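Local structure of putative 3-hydroxybutyryl-CoA dehydratase (Rhodopseudomonas palustris, 3HIN) at residues Q58-V63 with R207-A212; R106-A111 with L214-V219; A125-I130 with S155-R160. The protein probably acts as a lyase of the enoyl-CoA hydratase/isomerase family, likely adding water to, or removing it to form, the double bond of an acyl-CoA. All blocks are in the same frame, centred on the assembly; numbering follows the deposited sequence.

Contact 1: Q58-V63 with R207-A212; sequences QIRAVV and RVAQNA
Arg60 meets Ala209 with its CB and its NE. The CB rests 4.0 Å from Ala209 CB, and a bend at chi3 (-66°) turns Arg60 NE to Ala209 O, to which it donates over 2.8 Å. The bond is moderately bent (151° at the hydrogen), and the oxygen lies at the guanidinium edge, near its plane. An arginine suits the place because its methylenes pack while its NE-H serves the carbonyl of Ala209, in the turn that follows helix 197-208. The backbone of Arg60 adds a water: it donates to Val208 O over 3.0 Å and approaches Arg60 O at 2.5 Å, unusually short for a hydrogen bond, so that this length is doubtful. Val208 O also accepts Asn211 N, closing the type I beta turn from Val208 to Asn211. Here the loop leading into strand 61-66 of the main crotonase-like sheet meets the turn between helices 197-208 and 213-228. Ala61, the first residue of the strand, points its methyl toward Val208, where CB touches Val208 CG2 at 3.5 Å. A residue this small lets strand and helix come close, and Val208, a branched apolar residue, also packs on Pro108 of the adjoining strand's approach.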
ATOM      1  N   GLN A  58      10.445  27.992 -22.358  1.00 46.79           N
ATOM      2  CA  GLN A  58      10.899  27.615 -23.685  1.00 45.77           C
ATOM      3  C   GLN A  58      11.206  26.150 -23.849  1.00 43.13           C
ATOM      4  O   GLN A  58      11.459  25.738 -24.980  1.00 42.98           O
ATOM      5  CB  GLN A  58      12.160  28.386 -24.109  1.00 46.53           C
ATOM      6  CG  GLN A  58      13.326  28.287 -23.114  1.00 50.82           C
ATOM      7  CD  GLN A  58      13.334  29.505 -22.129  1.00 58.83           C
ATOM      8  OE1 GLN A  58      14.315  29.729 -21.399  1.00 60.37           O
ATOM      9  NE2 GLN A  58      12.235  30.297 -22.128  1.00 58.81           N
ATOM     10  N   ILE A  59      11.243  25.385 -22.759  1.00 40.50           N
ATOM     11  CA  ILE A  59      11.630  23.984 -22.835  1.00 37.71           C
ATOM     12  C   ILE A  59      10.353  23.177 -23.019  1.00 37.82           C
ATOM     13  O   ILE A  59       9.372  23.370 -22.267  1.00 35.89           O
ATOM     14  CB  ILE A  59      12.363  23.503 -21.547  1.00 38.23           C
ATOM     15  CG1 ILE A  59      13.741  24.195 -21.369  1.00 36.92           C
ATOM     16  CG2 ILE A  59      12.451  21.926 -21.440  1.00 34.48           C
ATOM     17  CD1 ILE A  59      14.672  24.157 -22.563  1.00 35.67           C
ATOM     18  N   ARG A  60      10.384  22.286 -24.018  1.00 36.35           N
ATOM     19  CA  ARG A  60       9.236  21.409 -24.286  1.00 36.75           C
ATOM     20  C   ARG A  60       9.528  19.914 -24.241  1.00 35.42           C
ATOM     21  O   ARG A  60       8.627  19.124 -24.455  1.00 36.43           O
ATOM     22  CB  ARG A  60       8.462  21.822 -25.563  1.00 36.87           C
ATOM     23  CG  ARG A  60       7.904  23.262 -25.477  1.00 37.52           C
ATOM     24  CD  ARG A  60       6.940  23.622 -26.633  1.00 41.40           C
ATOM     25  NE  ARG A  60       7.657  23.651 -27.902  1.00 41.04           N
ATOM     26  CZ  ARG A  60       8.457  24.636 -28.332  1.00 42.86           C
ATOM     27  NH1 ARG A  60       8.666  25.747 -27.591  1.00 40.97           N
ATOM     28  NH2 ARG A  60       9.071  24.496 -29.511  1.00 36.22           N
ATOM     29  N   ALA A  61      10.767  19.539 -23.912  1.00 34.14           N
ATOM     30  CA  ALA A  61      11.191  18.187 -23.650  1.00 32.74           C
ATOM     31  C   ALA A  61      12.519  18.179 -22.920  1.00 32.82           C
ATOM     32  O   ALA A  61      13.286  19.162 -22.964  1.00 31.87           O
ATOM     33  CB  ALA A  61      11.292  17.378 -24.951  1.00 32.65           C
ATOM     34  N   VAL A  62      12.753  17.053 -22.241  1.00 32.74           N
ATOM     35  CA  VAL A  62      13.960  16.783 -21.492  1.00 33.32           C
ATOM     36  C   VAL A  62      14.512  15.454 -21.960  1.00 31.98           C
ATOM     37  O   VAL A  62      13.788  14.461 -21.935  1.00 33.65           O
ATOM     38  CB  VAL A  62      13.719  16.637 -19.950  1.00 32.46           C
ATOM     39  CG1 VAL A  62      15.060  16.468 -19.279  1.00 31.18           C
ATOM     40  CG2 VAL A  62      13.060  17.824 -19.385  1.00 31.63           C
ATOM     41  N   VAL A  63      15.780  15.435 -22.378  1.00 31.69           N
ATOM     42  CA  VAL A  63      16.513  14.177 -22.625  1.00 31.23           C
ATOM     43  C   VAL A  63      17.547  14.000 -21.518  1.00 32.16           C
ATOM     44  O   VAL A  63      18.400  14.879 -21.323  1.00 32.39           O
ATOM     45  CB  VAL A  63      17.232  14.213 -23.981  1.00 30.70           C
ATOM     46  CG1 VAL A  63      18.222  13.050 -24.110  1.00 29.81           C
ATOM     47  CG2 VAL A  63      16.162  14.129 -25.107  1.00 33.98           C
ATOM     48  N   ARG A 207      10.183  16.014 -31.511  1.00 34.34           N
ATOM     49  CA  ARG A 207       8.819  15.619 -31.937  1.00 34.10           C
ATOM     50  C   ARG A 207       7.752  15.923 -30.866  1.00 34.50           C
ATOM     51  O   ARG A 207       6.768  16.604 -31.168  1.00 33.31           O
ATOM     52  CB  ARG A 207       8.778  14.156 -32.476  1.00 35.23           C
ATOM     53  CG  ARG A 207       7.374  13.548 -32.627  1.00 33.52           C
ATOM     54  CD  ARG A 207       6.616  14.253 -33.801  1.00 33.55           C
ATOM     55  NE  ARG A 207       5.251  13.759 -33.887  1.00 37.01           N
ATOM     56  CZ  ARG A 207       4.252  14.082 -33.058  1.00 39.62           C
ATOM     57  NH1 ARG A 207       4.456  14.927 -32.074  1.00 35.95           N
ATOM     58  NH2 ARG A 207       3.025  13.574 -33.227  1.00 38.76           N
ATOM     59  N   VAL A 208       7.971  15.487 -29.614  1.00 34.65           N
ATOM     60  CA  VAL A 208       7.037  15.793 -28.518  1.00 34.72           C
ATOM     61  C   VAL A 208       6.938  17.302 -28.346  1.00 34.60           C
ATOM     62  O   VAL A 208       5.898  17.837 -27.940  1.00 34.42           O
ATOM     63  CB  VAL A 208       7.383  15.075 -27.159  1.00 35.85           C
ATOM     64  CG1 VAL A 208       7.372  13.581 -27.314  1.00 37.26           C
ATOM     65  CG2 VAL A 208       8.775  15.552 -26.619  1.00 33.87           C
ATOM     66  N   ALA A 209       8.006  17.995 -28.719  1.00 34.90           N
ATOM     67  CA  ALA A 209       8.046  19.474 -28.589  1.00 36.07           C
ATOM     68  C   ALA A 209       6.943  20.166 -29.373  1.00 36.58           C
ATOM     69  O   ALA A 209       6.589  21.305 -29.067  1.00 37.05           O
ATOM     70  CB  ALA A 209       9.385  19.997 -29.049  1.00 34.53           C
ATOM     71  N   GLN A 210       6.411  19.476 -30.382  1.00 35.84           N
ATOM     72  CA  GLN A 210       5.392  20.036 -31.240  1.00 34.86           C
ATOM     73  C   GLN A 210       4.008  19.885 -30.597  1.00 34.61           C
ATOM     74  O   GLN A 210       3.041  20.520 -31.042  1.00 33.48           O
ATOM     75  CB  GLN A 210       5.369  19.262 -32.537  1.00 35.67           C
ATOM     76  CG  GLN A 210       6.741  19.029 -33.212  1.00 38.09           C
ATOM     77  CD  GLN A 210       6.612  18.251 -34.527  1.00 44.11           C
ATOM     78  OE1 GLN A 210       5.587  17.619 -34.797  1.00 44.66           O
ATOM     79  NE2 GLN A 210       7.637  18.334 -35.370  1.00 44.97           N
ATOM     80  N   ASN A 211       3.878  19.042 -29.572  1.00 34.48           N
ATOM     81  CA  ASN A 211       2.543  18.787 -28.949  1.00 34.84           C
ATOM     82  C   ASN A 211       1.969  20.021 -28.207  1.00 35.82           C
ATOM     83  O   ASN A 211       2.725  20.847 -27.698  1.00 34.44           O
ATOM     84  CB  ASN A 211       2.563  17.547 -28.007  1.00 34.18           C
ATOM     85  CG  ASN A 211       2.919  16.254 -28.765  1.00 34.59           C
ATOM     86  OD1 ASN A 211       2.605  16.111 -29.945  1.00 35.11           O
ATOM     87  ND2 ASN A 211       3.527  15.311 -28.093  1.00 30.70           N
ATOM     88  N   ALA A 212       0.641  20.141 -28.187  1.00 37.24           N
ATOM     89  CA  ALA A 212      -0.057  21.135 -27.333  1.00 38.39           C
ATOM     90  C   ALA A 212       0.153  20.768 -25.857  1.00 39.65           C
ATOM     91  O   ALA A 212       0.257  19.591 -25.510  1.00 40.19           O
ATOM     92  CB  ALA A 212      -1.580  21.173 -27.672  1.00 37.30           C
TER
HETATM   93  O   HOH W   1       6.281  18.781 -25.104  1.00 40.06           O

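Contact 2: R106-A111 with L214-V219; sequences RVPVIA and LTNFAV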
ATOM      1  N   ARG A 106       6.458  18.604 -16.202  1.00 36.13           N
ATOM      2  CA  ARG A 106       5.431  19.173 -17.039  1.00 36.09           C
ATOM      3  C   ARG A 106       5.641  18.891 -18.536  1.00 34.85           C
ATOM      4  O   ARG A 106       4.687  18.879 -19.338  1.00 33.69           O
ATOM      5  CB  ARG A 106       5.215  20.643 -16.772  1.00 36.87           C
ATOM      6  CG  ARG A 106       6.265  21.460 -17.251  1.00 38.33           C
ATOM      7  CD  ARG A 106       5.800  22.950 -17.524  1.00 41.17           C
ATOM      8  NE  ARG A 106       7.067  23.687 -17.705  1.00 42.08           N
ATOM      9  CZ  ARG A 106       7.688  23.817 -18.870  1.00 45.05           C
ATOM     10  NH1 ARG A 106       7.111  23.379 -19.968  1.00 51.09           N
ATOM     11  NH2 ARG A 106       8.849  24.422 -18.961  1.00 41.43           N
ATOM     12  N   VAL A 107       6.857  18.561 -18.899  1.00 33.74           N
ATOM     13  CA  VAL A 107       7.111  18.089 -20.262  1.00 32.47           C
ATOM     14  C   VAL A 107       7.611  16.658 -20.300  1.00 33.12           C
ATOM     15  O   VAL A 107       8.069  16.115 -19.273  1.00 33.89           O
ATOM     16  CB  VAL A 107       8.121  19.023 -20.939  1.00 33.00           C
ATOM     17  CG1 VAL A 107       7.499  20.419 -21.016  1.00 30.96           C
ATOM     18  CG2 VAL A 107       9.489  18.993 -20.210  1.00 25.35           C
ATOM     19  N   PRO A 108       7.534  16.018 -21.493  1.00 34.00           N
ATOM     20  CA  PRO A 108       7.985  14.613 -21.418  1.00 33.38           C
ATOM     21  C   PRO A 108       9.498  14.481 -21.247  1.00 33.13           C
ATOM     22  O   PRO A 108      10.268  15.264 -21.811  1.00 33.19           O
ATOM     23  CB  PRO A 108       7.604  14.021 -22.754  1.00 31.91           C
ATOM     24  CG  PRO A 108       6.874  15.109 -23.539  1.00 34.42           C
ATOM     25  CD  PRO A 108       6.758  16.330 -22.720  1.00 33.73           C
ATOM     26  N   VAL A 109       9.883  13.443 -20.513  1.00 33.23           N
ATOM     27  CA  VAL A 109      11.286  13.110 -20.282  1.00 31.15           C
ATOM     28  C   VAL A 109      11.648  11.828 -21.021  1.00 30.97           C
ATOM     29  O   VAL A 109      10.959  10.788 -20.887  1.00 29.88           O
ATOM     30  CB  VAL A 109      11.537  12.923 -18.813  1.00 30.07           C
ATOM     31  CG1 VAL A 109      13.015  12.600 -18.546  1.00 28.86           C
ATOM     32  CG2 VAL A 109      11.104  14.175 -18.056  1.00 32.10           C
ATOM     33  N   ILE A 110      12.736  11.907 -21.798  1.00 30.84           N
ATOM     34  CA  ILE A 110      13.207  10.786 -22.559  1.00 32.17           C
ATOM     35  C   ILE A 110      14.571  10.398 -22.005  1.00 32.49           C
ATOM     36  O   ILE A 110      15.435  11.249 -21.895  1.00 33.37           O
ATOM     37  CB  ILE A 110      13.299  11.156 -24.113  1.00 32.78           C
ATOM     38  CG1 ILE A 110      11.930  11.652 -24.628  1.00 33.83           C
ATOM     39  CG2 ILE A 110      13.789   9.955 -24.973  1.00 31.44           C
ATOM     40  CD1 ILE A 110      11.966  13.036 -25.147  1.00 33.98           C
ATOM     41  N   ALA A 111      14.785   9.123 -21.723  1.00 32.32           N
ATOM     42  CA  ALA A 111      16.105   8.657 -21.260  1.00 32.73           C
ATOM     43  C   ALA A 111      16.818   7.900 -22.394  1.00 33.59           C
ATOM     44  O   ALA A 111      16.239   6.985 -22.995  1.00 35.14           O
ATOM     45  CB  ALA A 111      15.922   7.746 -20.037  1.00 32.59           C
ATOM     46  N   LEU A 214      -1.719  20.735 -23.275  1.00 42.05           N
ATOM     47  CA  LEU A 214      -2.772  19.922 -22.694  1.00 42.11           C
ATOM     48  C   LEU A 214      -2.673  18.466 -23.185  1.00 41.60           C
ATOM     49  O   LEU A 214      -3.245  17.544 -22.574  1.00 41.61           O
ATOM     50  CB  LEU A 214      -4.146  20.532 -22.988  1.00 42.37           C
ATOM     51  CG  LEU A 214      -5.098  20.700 -21.805  1.00 45.46           C
ATOM     52  CD1 LEU A 214      -4.398  21.324 -20.582  1.00 48.50           C
ATOM     53  CD2 LEU A 214      -6.278  21.509 -22.215  1.00 47.38           C
ATOM     54  N   THR A 215      -1.967  18.235 -24.296  1.00 40.15           N
ATOM     55  CA  THR A 215      -1.734  16.872 -24.687  1.00 40.08           C
ATOM     56  C   THR A 215      -0.704  16.295 -23.727  1.00 39.91           C
ATOM     57  O   THR A 215      -0.943  15.255 -23.166  1.00 37.52           O
ATOM     58  CB  THR A 215      -1.293  16.734 -26.156  1.00 40.62           C
ATOM     59  OG1 THR A 215      -2.448  16.892 -26.972  1.00 43.30           O
ATOM     60  CG2 THR A 215      -0.724  15.314 -26.425  1.00 40.51           C
ATOM     61  N   ASN A 216       0.418  16.999 -23.503  1.00 40.02           N
ATOM     62  CA  ASN A 216       1.341  16.553 -22.476  1.00 41.20           C
ATOM     63  C   ASN A 216       0.645  16.378 -21.152  1.00 40.76           C
ATOM     64  O   ASN A 216       0.882  15.387 -20.479  1.00 40.19           O
ATOM     65  CB  ASN A 216       2.582  17.428 -22.258  1.00 41.37           C
ATOM     66  CG  ASN A 216       3.440  17.503 -23.478  1.00 44.84           C
ATOM     67  OD1 ASN A 216       3.408  16.614 -24.370  1.00 44.79           O
ATOM     68  ND2 ASN A 216       4.155  18.615 -23.587  1.00 44.80           N
ATOM     69  N   PHE A 217      -0.193  17.326 -20.757  1.00 39.59           N
ATOM     70  CA  PHE A 217      -0.853  17.112 -19.478  1.00 38.15           C
ATOM     71  C   PHE A 217      -1.648  15.758 -19.425  1.00 36.90           C
ATOM     72  O   PHE A 217      -1.518  14.972 -18.465  1.00 36.55           O
ATOM     73  CB  PHE A 217      -1.784  18.278 -19.167  1.00 38.04           C
ATOM     74  CG  PHE A 217      -2.351  18.203 -17.803  1.00 38.63           C
ATOM     75  CD1 PHE A 217      -1.592  18.569 -16.727  1.00 40.51           C
ATOM     76  CD2 PHE A 217      -3.622  17.690 -17.594  1.00 38.13           C
ATOM     77  CE1 PHE A 217      -2.127  18.477 -15.436  1.00 45.89           C
ATOM     78  CE2 PHE A 217      -4.165  17.580 -16.298  1.00 38.08           C
ATOM     79  CZ  PHE A 217      -3.408  17.970 -15.235  1.00 43.06           C
ATOM     80  N   ALA A 218      -2.505  15.537 -20.413  1.00 35.20           N
ATOM     81  CA  ALA A 218      -3.446  14.394 -20.424  1.00 35.49           C
ATOM     82  C   ALA A 218      -2.652  13.090 -20.471  1.00 35.35           C
ATOM     83  O   ALA A 218      -2.967  12.136 -19.751  1.00 36.54           O
ATOM     84  CB  ALA A 218      -4.379  14.485 -21.634  1.00 34.02           C
ATOM     85  N   VAL A 219      -1.604  13.068 -21.292  1.00 34.79           N
ATOM     86  CA  VAL A 219      -0.846  11.869 -21.468  1.00 36.01           C
ATOM     87  C   VAL A 219       0.049  11.613 -20.286  1.00 36.60           C
ATOM     88  O   VAL A 219       0.064  10.500 -19.761  1.00 38.35           O
ATOM     89  CB  VAL A 219       0.012  11.925 -22.746  1.00 20.00           C
ATOM     90  CG1 VAL A 219       0.899  10.695 -22.847  1.00 20.00           C
ATOM     91  CG2 VAL A 219      -0.873  12.055 -23.976  1.00 20.00           C
TER
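The flat carboxamide of Asn216 carries this contact, and the CD-CG edge of the Pro108 ring stands over one face of the amide. Pro108 CD is almost equally far from Asn216 CG and ND2 (3.6 Å each) and from Asn216 OD1 (3.7 Å), as expected of an atom standing above the amide and not at its edge. Pro108 CG follows toward the oxygen side, 3.9 Å from Asn216 OD1, and the two side chains cross at about a right angle. Asn216 CG is anti to its own carbonyl carbon (chi1 -62°), which carries the amide from the helix toward the proline. Asparagine suits the place because its short, flat amide can lie against the proline ring edge; it also touches Asn211. Lower on the same side chain, Asn216 CB approaches Arg106 O at 3.9 Å. No hydrogen bond joins the segments; the ring methylenes of Pro108 meet the amide by van der Waals contact. Shortening this side chain to an alanine would probably leave CD and CG of Pro108 without the amide they pack on, opening a gap between helix and strand entry. Arg106 turns its guanidinium elsewhere, to the backbone oxygens of Ile55 and Ile59. Pro108 stands just before strand 109-113, and Val107 beside it touches Val62 of strand 61-66; helix 213-228 thus packs at the entry to this central strand, while its Phe217 and Ala218 lean on Met241 of helix 231-247.

Contact 3: A125-I130 with S155-R160; sequences ACAAHI and SVRLPR
This is a buried helix-to-helix packing contact, in which the last turn of helix 120-127 lies against helix 154-162, about 7 Å from the centre of the chain, measured centre to centre. In the crotonase family the opposite, N-terminal end of the first helix generally helps form the oxyanion hole; the contact described here lies at its C-terminal end. The nearest CA atoms are those of Cys126 and Arg157, 5.9 Å apart, and the two CB atoms meet at 3.6 Å. Cysteine is small enough for that approach, and its sulfur adds an apolar surface: Cys126 SG, placed beside its own backbone N, packs 3.8 Å from Leu158 CD1. Leu158 continues the apolar layer toward Met167 of helix 164-173. Pro159, next after Leu158, has no N-H, and the helix is kinked there. Beyond CB, the Arg157 chain runs extended from CG to NE (chi3 179°) alongside the end of the first helix. Its CD lies 3.4 Å from Ala127 CA and 3.5 Å from Cys126 O, and the methyl of Ala127 sits 3.8 Å above one face of the guanidinium, offset toward its rim. Alanine's single methyl suits the place, since it also touches Phe99 and Ile102 of helix 85-103. Arg157 is thus used mainly through its carbon chain within this contact. Its NH2 is held by Gln103 OE1, beyond the two segments, while the methyl of Ala127 packs on one face, and the charge near the carbonyl-bearing end of helix 120-127 is likely to be electrostatically favourable, although no hydrogen bond links the two segments.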
ATOM      1  N   ALA A 125      15.867   5.508 -14.964  1.00 32.10           N
ATOM      2  CA  ALA A 125      15.319   5.243 -16.250  1.00 32.74           C
ATOM      3  C   ALA A 125      13.847   4.980 -16.176  1.00 33.07           C
ATOM      4  O   ALA A 125      13.105   5.392 -17.076  1.00 33.62           O
ATOM      5  CB  ALA A 125      16.001   4.040 -16.914  1.00 32.92           C
ATOM      6  N   CYS A 126      13.410   4.286 -15.137  1.00 33.04           N
ATOM      7  CA  CYS A 126      11.964   3.979 -14.997  1.00 33.11           C
ATOM      8  C   CYS A 126      11.083   5.200 -14.813  1.00 33.51           C
ATOM      9  O   CYS A 126       9.884   5.165 -15.172  1.00 33.23           O
ATOM     10  CB  CYS A 126      11.696   2.970 -13.874  1.00 30.68           C
ATOM     11  SG  CYS A 126      12.241   1.342 -14.499  1.00 35.93           S
ATOM     12  N   ALA A 127      11.642   6.246 -14.189  1.00 33.15           N
ATOM     13  CA  ALA A 127      10.879   7.433 -13.904  1.00 31.90           C
ATOM     14  C   ALA A 127      10.590   8.184 -15.180  1.00 32.81           C
ATOM     15  O   ALA A 127       9.579   8.897 -15.242  1.00 31.59           O
ATOM     16  CB  ALA A 127      11.592   8.324 -12.859  1.00 32.42           C
ATOM     17  N   ALA A 128      11.467   8.011 -16.195  1.00 32.91           N
ATOM     18  CA  ALA A 128      11.320   8.690 -17.485  1.00 33.91           C
ATOM     19  C   ALA A 128      10.059   8.175 -18.161  1.00 34.15           C
ATOM     20  O   ALA A 128       9.593   7.079 -17.845  1.00 35.20           O
ATOM     21  CB  ALA A 128      12.478   8.412 -18.341  1.00 32.01           C
ATOM     22  N   HIS A 129       9.519   8.962 -19.084  1.00 34.12           N
ATOM     23  CA  HIS A 129       8.323   8.570 -19.819  1.00 33.66           C
ATOM     24  C   HIS A 129       8.581   7.678 -20.978  1.00 34.05           C
ATOM     25  O   HIS A 129       7.768   6.823 -21.270  1.00 34.63           O
ATOM     26  CB  HIS A 129       7.574   9.819 -20.304  1.00 33.90           C
ATOM     27  CG  HIS A 129       7.304  10.747 -19.196  1.00 36.22           C
ATOM     28  ND1 HIS A 129       7.862  11.998 -19.117  1.00 42.74           N
ATOM     29  CD2 HIS A 129       6.640  10.553 -18.033  1.00 35.83           C
ATOM     30  CE1 HIS A 129       7.506  12.561 -17.974  1.00 37.39           C
ATOM     31  NE2 HIS A 129       6.764  11.700 -17.301  1.00 38.20           N
ATOM     32  N   ILE A 130       9.679   7.935 -21.686  1.00 33.86           N
ATOM     33  CA  ILE A 130      10.129   7.120 -22.847  1.00 33.88           C
ATOM     34  C   ILE A 130      11.607   6.780 -22.643  1.00 34.29           C
ATOM     35  O   ILE A 130      12.389   7.603 -22.195  1.00 35.41           O
ATOM     36  CB  ILE A 130       9.977   7.923 -24.107  1.00 33.48           C
ATOM     37  CG1 ILE A 130       8.494   8.275 -24.345  1.00 29.88           C
ATOM     38  CG2 ILE A 130      10.641   7.261 -25.391  1.00 33.28           C
ATOM     39  CD1 ILE A 130       8.334   9.307 -25.461  1.00 31.77           C
ATOM     40  N   SER A 155      10.266  -0.633  -7.275  1.00 32.62           N
ATOM     41  CA  SER A 155       9.247  -1.690  -7.080  1.00 33.96           C
ATOM     42  C   SER A 155       7.895  -1.178  -7.530  1.00 32.75           C
ATOM     43  O   SER A 155       6.962  -1.931  -7.608  1.00 33.58           O
ATOM     44  CB  SER A 155       9.143  -2.129  -5.618  1.00 33.48           C
ATOM     45  OG  SER A 155       9.082  -0.969  -4.807  1.00 36.29           O
ATOM     46  N   VAL A 156       7.793   0.109  -7.802  1.00 33.17           N
ATOM     47  CA  VAL A 156       6.486   0.734  -8.259  1.00 32.99           C
ATOM     48  C   VAL A 156       6.516   0.902  -9.762  1.00 32.55           C
ATOM     49  O   VAL A 156       5.578   0.550 -10.448  1.00 35.01           O
ATOM     50  CB  VAL A 156       6.239   2.096  -7.581  1.00 32.24           C
ATOM     51  CG1 VAL A 156       5.100   2.913  -8.277  1.00 32.04           C
ATOM     52  CG2 VAL A 156       5.967   1.845  -6.108  1.00 32.10           C
ATOM     53  N   ARG A 157       7.587   1.465 -10.292  1.00 31.54           N
ATOM     54  CA  ARG A 157       7.607   1.821 -11.716  1.00 33.01           C
ATOM     55  C   ARG A 157       7.942   0.640 -12.568  1.00 33.17           C
ATOM     56  O   ARG A 157       7.390   0.473 -13.651  1.00 34.09           O
ATOM     57  CB  ARG A 157       8.633   2.921 -11.985  1.00 32.81           C
ATOM     58  CG  ARG A 157       8.236   4.185 -11.249  1.00 31.42           C
ATOM     59  CD  ARG A 157       9.100   5.380 -11.815  1.00 35.85           C
ATOM     60  NE  ARG A 157       8.666   6.577 -11.107  1.00 36.84           N
ATOM     61  CZ  ARG A 157       9.192   7.005  -9.946  1.00 39.96           C
ATOM     62  NH1 ARG A 157      10.267   6.394  -9.376  1.00 37.28           N
ATOM     63  NH2 ARG A 157       8.671   8.083  -9.388  1.00 33.54           N
ATOM     64  N   LEU A 158       8.863  -0.182 -12.124  1.00 33.59           N
ATOM     65  CA  LEU A 158       9.327  -1.243 -13.027  1.00 33.04           C
ATOM     66  C   LEU A 158       8.258  -2.341 -13.296  1.00 32.74           C
ATOM     67  O   LEU A 158       8.036  -2.721 -14.457  1.00 34.03           O
ATOM     68  CB  LEU A 158      10.607  -1.882 -12.521  1.00 32.24           C
ATOM     69  CG  LEU A 158      11.191  -2.940 -13.481  1.00 31.31           C
ATOM     70  CD1 LEU A 158      11.569  -2.387 -14.839  1.00 29.47           C
ATOM     71  CD2 LEU A 158      12.524  -3.597 -12.908  1.00 30.35           C
ATOM     72  N   PRO A 159       7.588  -2.848 -12.250  1.00 31.52           N
ATOM     73  CA  PRO A 159       6.604  -3.849 -12.591  1.00 31.67           C
ATOM     74  C   PRO A 159       5.596  -3.315 -13.568  1.00 32.53           C
ATOM     75  O   PRO A 159       4.994  -4.087 -14.269  1.00 33.35           O
ATOM     76  CB  PRO A 159       5.868  -4.116 -11.251  1.00 32.49           C
ATOM     77  CG  PRO A 159       6.801  -3.764 -10.210  1.00 31.63           C
ATOM     78  CD  PRO A 159       7.626  -2.565 -10.807  1.00 30.26           C
ATOM     79  N   ARG A 160       5.352  -2.004 -13.595  1.00 33.69           N
ATOM     80  CA  ARG A 160       4.352  -1.489 -14.571  1.00 34.32           C
ATOM     81  C   ARG A 160       4.921  -1.604 -15.993  1.00 34.80           C
ATOM     82  O   ARG A 160       4.176  -1.635 -16.932  1.00 32.66           O
ATOM     83  CB  ARG A 160       3.952  -0.046 -14.325  1.00 33.38           C
ATOM     84  CG  ARG A 160       3.074   0.116 -13.062  1.00 37.59           C
ATOM     85  CD  ARG A 160       3.114   1.606 -12.538  1.00 38.95           C
ATOM     86  NE  ARG A 160       1.983   1.860 -11.661  1.00 41.52           N
ATOM     87  CZ  ARG A 160       1.814   1.362 -10.441  1.00 39.65           C
ATOM     88  NH1 ARG A 160       0.699   1.641  -9.722  1.00 42.49           N
ATOM     89  NH2 ARG A 160       2.774   0.672  -9.886  1.00 39.91           N
TER

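From the N terminus, residues 58-63 come first, then 106-111, and neither has met its partner when 125-130 is reached. Contact 3 closes first, over a short span ending at 155-160, and is nested inside the loops of both others. The chain then returns through helix 197-208, whose end closes contact 1, and helix 213-228 closes contact 2 soon after, so that these two loops cross. Strands 61-66, 109-113 and 130-134 are successive neighbours in the main sheet, and backbone bonds between 58-63 and 106-111, and between 106-111 and 125-130, join the contacts directly. Contacts 1 and 2 thereby tie late helices to the sheet's central strands, and contact 3 adds helix 154-162.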